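Local coordinates for apical membrane antigen 1-like protein, soluble form (Toxoplasma gondii, PDB 3ZLE) that probably takes part in host cell invasion by sporozoites, as a paralogue of the moving-junction antigen AMA1, at residues Asn67-Asp72 with Ser195-Val200; Lys81-Gly86 with Thr183-Glu188. All blocks are in the same frame, centred on the assembly; numbering follows the deposited sequence.

Both contacts fold the long loop between strands 55-59 and 103-104 back onto later parts of the chain. Both segments of contact 2 (81-86 with 183-188) fall between the two segments of contact 1 (67-72 with 195-200) in sequence. Their centres are about 17 Å apart. They touch where Asp71 CB packs 4.2 Å from Gly86 C. The later segments lead into strands 187-191 and 199-202, which follow one another in the chain. Phe88 joins the two places: its backbone is hydrogen-bonded to that of Phe69, and its ring meets Phe187 edge-to-face. Contact 1 is the more buried. Contact 2 lies further out, with the Leu84 side chain about 13 Å from a bound N-acetylglucosamine.

Contact 1. Residues Asn67-Asp72 with Ser195-Val200; sequences NNFLDD and SARALV
Phe69 meets Leu199 at the edge of its ring. Leu199 CD1 lies near the ring plane, 3.8 Å from Phe69 CE1, and this is the tight point. Within its own segment, Leu70 CD2 sits over one face of the Phe69 ring, 3.6 Å above the plane and offset toward the rim. The leucine pair is looser, with Leu70 CD1 4.4 Å from Leu199 CD2. Phe69 and Leu199 also rest on Val149 of strand 148-151.

The partly exposed side is polar. Arg197 leaves its backbone with chi1 at 55° and then runs out straight, which carries NH1 to Asn68. The guanidinium lies with one face over Leu199 CD1. Its NH1 makes a weak, bent bond of 3.4 Å to Asn68 OD1 (133°). The amide and guanidinium planes are 64° apart. Glu192 takes the stronger hold on Arg197 through a salt bridge to NE.

Asn68 OD1 serves the turn first. It accepts from Leu70 N at 3.0 Å, as an Asx turn within the type I turn 68-71. Packing by Phe69, Leu70, Leu199 and the Arg197 side chain thus makes the contact. The weak bond to Asn68 adds little, and the charge of Arg197 is probably offset largely by Glu192.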
# COMPACT_ATOMS: atom_id res chain seq x y z
N ASN A 67 8.45 -21.56 -1.31
CA ASN A 67 7.72 -20.49 -2.01
C ASN A 67 7.10 -19.46 -1.06
O ASN A 67 6.05 -18.88 -1.35
CB ASN A 67 6.63 -21.10 -2.90
CG ASN A 67 6.48 -20.36 -4.20
OD1 ASN A 67 7.42 -19.74 -4.69
ND2 ASN A 67 5.28 -20.38 -4.74
N ASN A 68 7.74 -19.26 0.08
CA ASN A 68 7.27 -18.28 1.05
C ASN A 68 8.27 -17.13 1.13
O ASN A 68 9.43 -17.33 1.39
CB ASN A 68 7.12 -18.96 2.40
CG ASN A 68 6.51 -18.06 3.46
OD1 ASN A 68 6.39 -16.85 3.28
ND2 ASN A 68 6.24 -18.63 4.63
N PHE A 69 7.85 -15.94 0.78
CA PHE A 69 8.79 -14.85 0.69
C PHE A 69 9.32 -14.39 2.07
O PHE A 69 10.24 -13.58 2.14
CB PHE A 69 8.21 -13.70 -0.12
CG PHE A 69 7.48 -12.69 0.70
CD1 PHE A 69 6.17 -12.96 1.17
CD2 PHE A 69 8.01 -11.41 0.89
CE1 PHE A 69 5.47 -12.01 1.91
CE2 PHE A 69 7.30 -10.44 1.61
CZ PHE A 69 6.02 -10.72 2.09
N LEU A 70 8.68 -14.84 3.15
CA LEU A 70 9.19 -14.54 4.49
C LEU A 70 10.22 -15.53 4.96
O LEU A 70 10.68 -15.46 6.08
CB LEU A 70 8.08 -14.48 5.51
CG LEU A 70 6.99 -13.48 5.22
CD1 LEU A 70 6.07 -13.49 6.43
CD2 LEU A 70 7.63 -12.10 5.00
N ASP A 71 10.61 -16.43 4.08
CA ASP A 71 11.73 -17.31 4.36
C ASP A 71 13.04 -16.56 4.29
O ASP A 71 13.15 -15.51 3.62
CB ASP A 71 11.75 -18.48 3.39
CG ASP A 71 10.75 -19.58 3.75
OD1 ASP A 71 10.02 -19.44 4.77
OD2 ASP A 71 10.71 -20.58 3.00
N ASP A 72 14.00 -17.05 5.08
CA ASP A 72 15.36 -16.64 5.03
C ASP A 72 15.84 -16.59 3.62
O ASP A 72 15.67 -17.55 2.87
CB ASP A 72 16.25 -17.63 5.83
CG ASP A 72 16.14 -17.42 7.31
OD1 ASP A 72 15.59 -16.38 7.70
OD2 ASP A 72 16.68 -18.24 8.09
N SER A 195 -6.62 -15.80 6.59
CA SER A 195 -6.83 -15.87 8.02
C SER A 195 -5.52 -16.24 8.76
O SER A 195 -5.36 -15.94 9.92
CB SER A 195 -7.92 -16.87 8.34
OG SER A 195 -7.67 -18.07 7.66
N ALA A 196 -4.60 -16.88 8.05
CA ALA A 196 -3.36 -17.41 8.71
C ALA A 196 -2.32 -16.34 9.05
O ALA A 196 -1.47 -16.53 9.96
CB ALA A 196 -2.73 -18.51 7.84
N ARG A 197 -2.26 -15.27 8.24
CA ARG A 197 -1.35 -14.15 8.49
C ARG A 197 -1.95 -12.79 8.03
O ARG A 197 -2.90 -12.77 7.26
CB ARG A 197 0.02 -14.41 7.84
CG ARG A 197 -0.02 -14.71 6.35
CD ARG A 197 1.36 -14.90 5.76
NE ARG A 197 1.28 -14.69 4.34
CZ ARG A 197 2.28 -14.85 3.49
NH1 ARG A 197 3.48 -15.19 3.93
NH2 ARG A 197 2.08 -14.64 2.21
N ALA A 198 -1.50 -11.69 8.61
CA ALA A 198 -2.04 -10.38 8.22
C ALA A 198 -0.88 -9.40 8.08
O ALA A 198 -0.41 -8.84 9.04
CB ALA A 198 -3.09 -9.88 9.25
N LEU A 199 -0.44 -9.19 6.84
CA LEU A 199 0.85 -8.63 6.57
C LEU A 199 0.74 -7.14 6.39
O LEU A 199 -0.27 -6.63 5.89
CB LEU A 199 1.44 -9.26 5.32
CG LEU A 199 1.78 -10.75 5.50
CD1 LEU A 199 2.61 -11.27 4.33
CD2 LEU A 199 2.49 -10.96 6.81
N VAL A 200 1.83 -6.45 6.69
CA VAL A 200 1.94 -5.04 6.38
C VAL A 200 3.33 -4.85 5.87
O VAL A 200 4.26 -5.27 6.52
CB VAL A 200 1.80 -4.16 7.64
CG1 VAL A 200 1.81 -2.69 7.23
CG2 VAL A 200 0.49 -4.49 8.36

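Contact 2. Residues Lys81-Gly86 with Thr183-Glu188; sequences KKPLPG and TWACFE
Pro83 lays its ring against the backbone of Thr183-Ala185, with CB 3.3 Å from Thr183 O and 3.7 Å from Ala185 N. The peptide bond before it is cis: a cis-proline in the long loop after strand 55-59, packed on the residues leading into strand 187-191. This loop is part of the AMA1 ectodomain, whose family belongs to the PAN clan. Pro83 CG also meets Ala185 CB at 4.1 Å, a plain apolar touch.

The backbone gives a firm tie just after the proline. Leu84 N donates to Thr183 O at 2.9 Å and 164°, with the donor tilted 21° from the carbonyl plane. The same carbonyl oxygen therefore meets both the Pro83 ring and the Leu84 amide. Pro83 O, in the same peptide group as Leu84 N, accepts from Tyr65 OH.

Lys82 grips Thr183 by its side chain. The chain bends at chi2 (-71°), and CD passes 3.9 Å from Thr183 CA before the amine turns to the hydroxyl. Nearby, Cys186 is joined to Cys173 by a disulfide, which ties this segment to an earlier part of the same loop. Thr183 OG1 has two polar partners: it is hydrogen-bonded to Gln279 OE1 and accepts from Lys82 NZ at 2.8 Å.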
# COMPACT_ATOMS: atom_id res chain seq x y z
N LYS A 81 21.37 -26.00 -7.32
CA LYS A 81 19.93 -25.78 -7.21
C LYS A 81 19.45 -24.58 -8.03
O LYS A 81 19.92 -23.44 -7.85
CB LYS A 81 19.53 -25.63 -5.75
CG LYS A 81 19.78 -26.88 -4.92
CD LYS A 81 18.61 -27.18 -4.01
CE LYS A 81 18.94 -28.33 -3.08
NZ LYS A 81 20.29 -28.12 -2.48
N LYS A 82 18.56 -24.84 -8.98
CA LYS A 82 18.01 -23.80 -9.84
C LYS A 82 16.50 -23.94 -9.87
O LYS A 82 16.01 -24.92 -10.40
CB LYS A 82 18.52 -23.98 -11.27
CG LYS A 82 20.01 -23.79 -11.45
CD LYS A 82 20.39 -22.34 -11.30
CE LYS A 82 21.89 -22.23 -11.16
NZ LYS A 82 22.28 -20.81 -11.20
N PRO A 83 15.76 -22.95 -9.35
CA PRO A 83 16.23 -21.70 -8.72
C PRO A 83 16.74 -21.91 -7.31
O PRO A 83 16.57 -22.98 -6.72
CB PRO A 83 14.97 -20.81 -8.70
CG PRO A 83 13.83 -21.79 -8.65
CD PRO A 83 14.29 -22.97 -9.49
N LEU A 84 17.45 -20.92 -6.79
CA LEU A 84 18.02 -21.03 -5.45
C LEU A 84 16.92 -20.90 -4.37
O LEU A 84 16.05 -20.03 -4.47
CB LEU A 84 19.11 -19.97 -5.27
CG LEU A 84 20.06 -20.03 -4.08
CD1 LEU A 84 20.85 -21.34 -4.06
CD2 LEU A 84 20.97 -18.82 -4.15
N PRO A 85 16.85 -21.87 -3.43
CA PRO A 85 15.84 -21.83 -2.38
C PRO A 85 16.06 -20.61 -1.50
O PRO A 85 17.17 -20.08 -1.45
CB PRO A 85 16.12 -23.10 -1.57
CG PRO A 85 16.73 -24.03 -2.58
CD PRO A 85 17.61 -23.14 -3.42
N GLY A 86 15.00 -20.10 -0.90
CA GLY A 86 15.10 -18.91 -0.07
C GLY A 86 13.86 -18.04 -0.18
O GLY A 86 13.02 -18.26 -1.06
N THR A 183 18.49 -18.96 -12.09
CA THR A 183 18.86 -18.78 -10.66
C THR A 183 17.68 -18.28 -9.80
O THR A 183 17.51 -18.70 -8.65
CB THR A 183 19.99 -17.76 -10.52
OG1 THR A 183 21.14 -18.21 -11.21
CG2 THR A 183 20.33 -17.50 -9.09
N TRP A 184 16.92 -17.36 -10.36
CA TRP A 184 15.81 -16.74 -9.62
C TRP A 184 14.47 -17.17 -10.18
O TRP A 184 14.23 -17.05 -11.37
CB TRP A 184 15.89 -15.22 -9.78
CG TRP A 184 16.90 -14.59 -8.89
CD1 TRP A 184 18.20 -14.29 -9.21
CD2 TRP A 184 16.66 -13.99 -7.61
NE1 TRP A 184 18.81 -13.62 -8.17
CE2 TRP A 184 17.88 -13.43 -7.17
CE3 TRP A 184 15.54 -13.93 -6.76
CZ2 TRP A 184 18.01 -12.80 -5.93
CZ3 TRP A 184 15.68 -13.29 -5.52
CH2 TRP A 184 16.91 -12.74 -5.12
N ALA A 185 13.53 -17.49 -9.30
CA ALA A 185 12.15 -17.63 -9.72
C ALA A 185 11.52 -16.25 -9.81
O ALA A 185 12.00 -15.29 -9.19
CB ALA A 185 11.39 -18.51 -8.73
N CYS A 186 10.41 -16.15 -10.55
CA CYS A 186 9.77 -14.87 -10.76
C CYS A 186 8.95 -14.52 -9.54
O CYS A 186 8.62 -15.40 -8.74
CB CYS A 186 8.83 -14.90 -11.97
SG CYS A 186 9.59 -15.26 -13.58
N PHE A 187 8.56 -13.27 -9.44
CA PHE A 187 7.79 -12.82 -8.32
C PHE A 187 7.20 -11.46 -8.57
O PHE A 187 7.75 -10.63 -9.31
CB PHE A 187 8.62 -12.87 -7.01
CG PHE A 187 9.88 -12.00 -7.05
CD1 PHE A 187 9.80 -10.63 -6.78
CD2 PHE A 187 11.14 -12.59 -7.24
CE1 PHE A 187 10.96 -9.84 -6.77
CE2 PHE A 187 12.31 -11.80 -7.23
CZ PHE A 187 12.22 -10.42 -6.96
N GLU A 188 6.06 -11.20 -7.93
CA GLU A 188 5.37 -9.93 -8.05
C GLU A 188 4.53 -9.61 -6.82
O GLU A 188 4.16 -10.49 -6.05
CB GLU A 188 4.54 -9.87 -9.37
CG GLU A 188 3.33 -10.82 -9.46
CD GLU A 188 3.69 -12.31 -9.70
OE1 GLU A 188 4.77 -12.59 -10.30
OE2 GLU A 188 2.85 -13.20 -9.39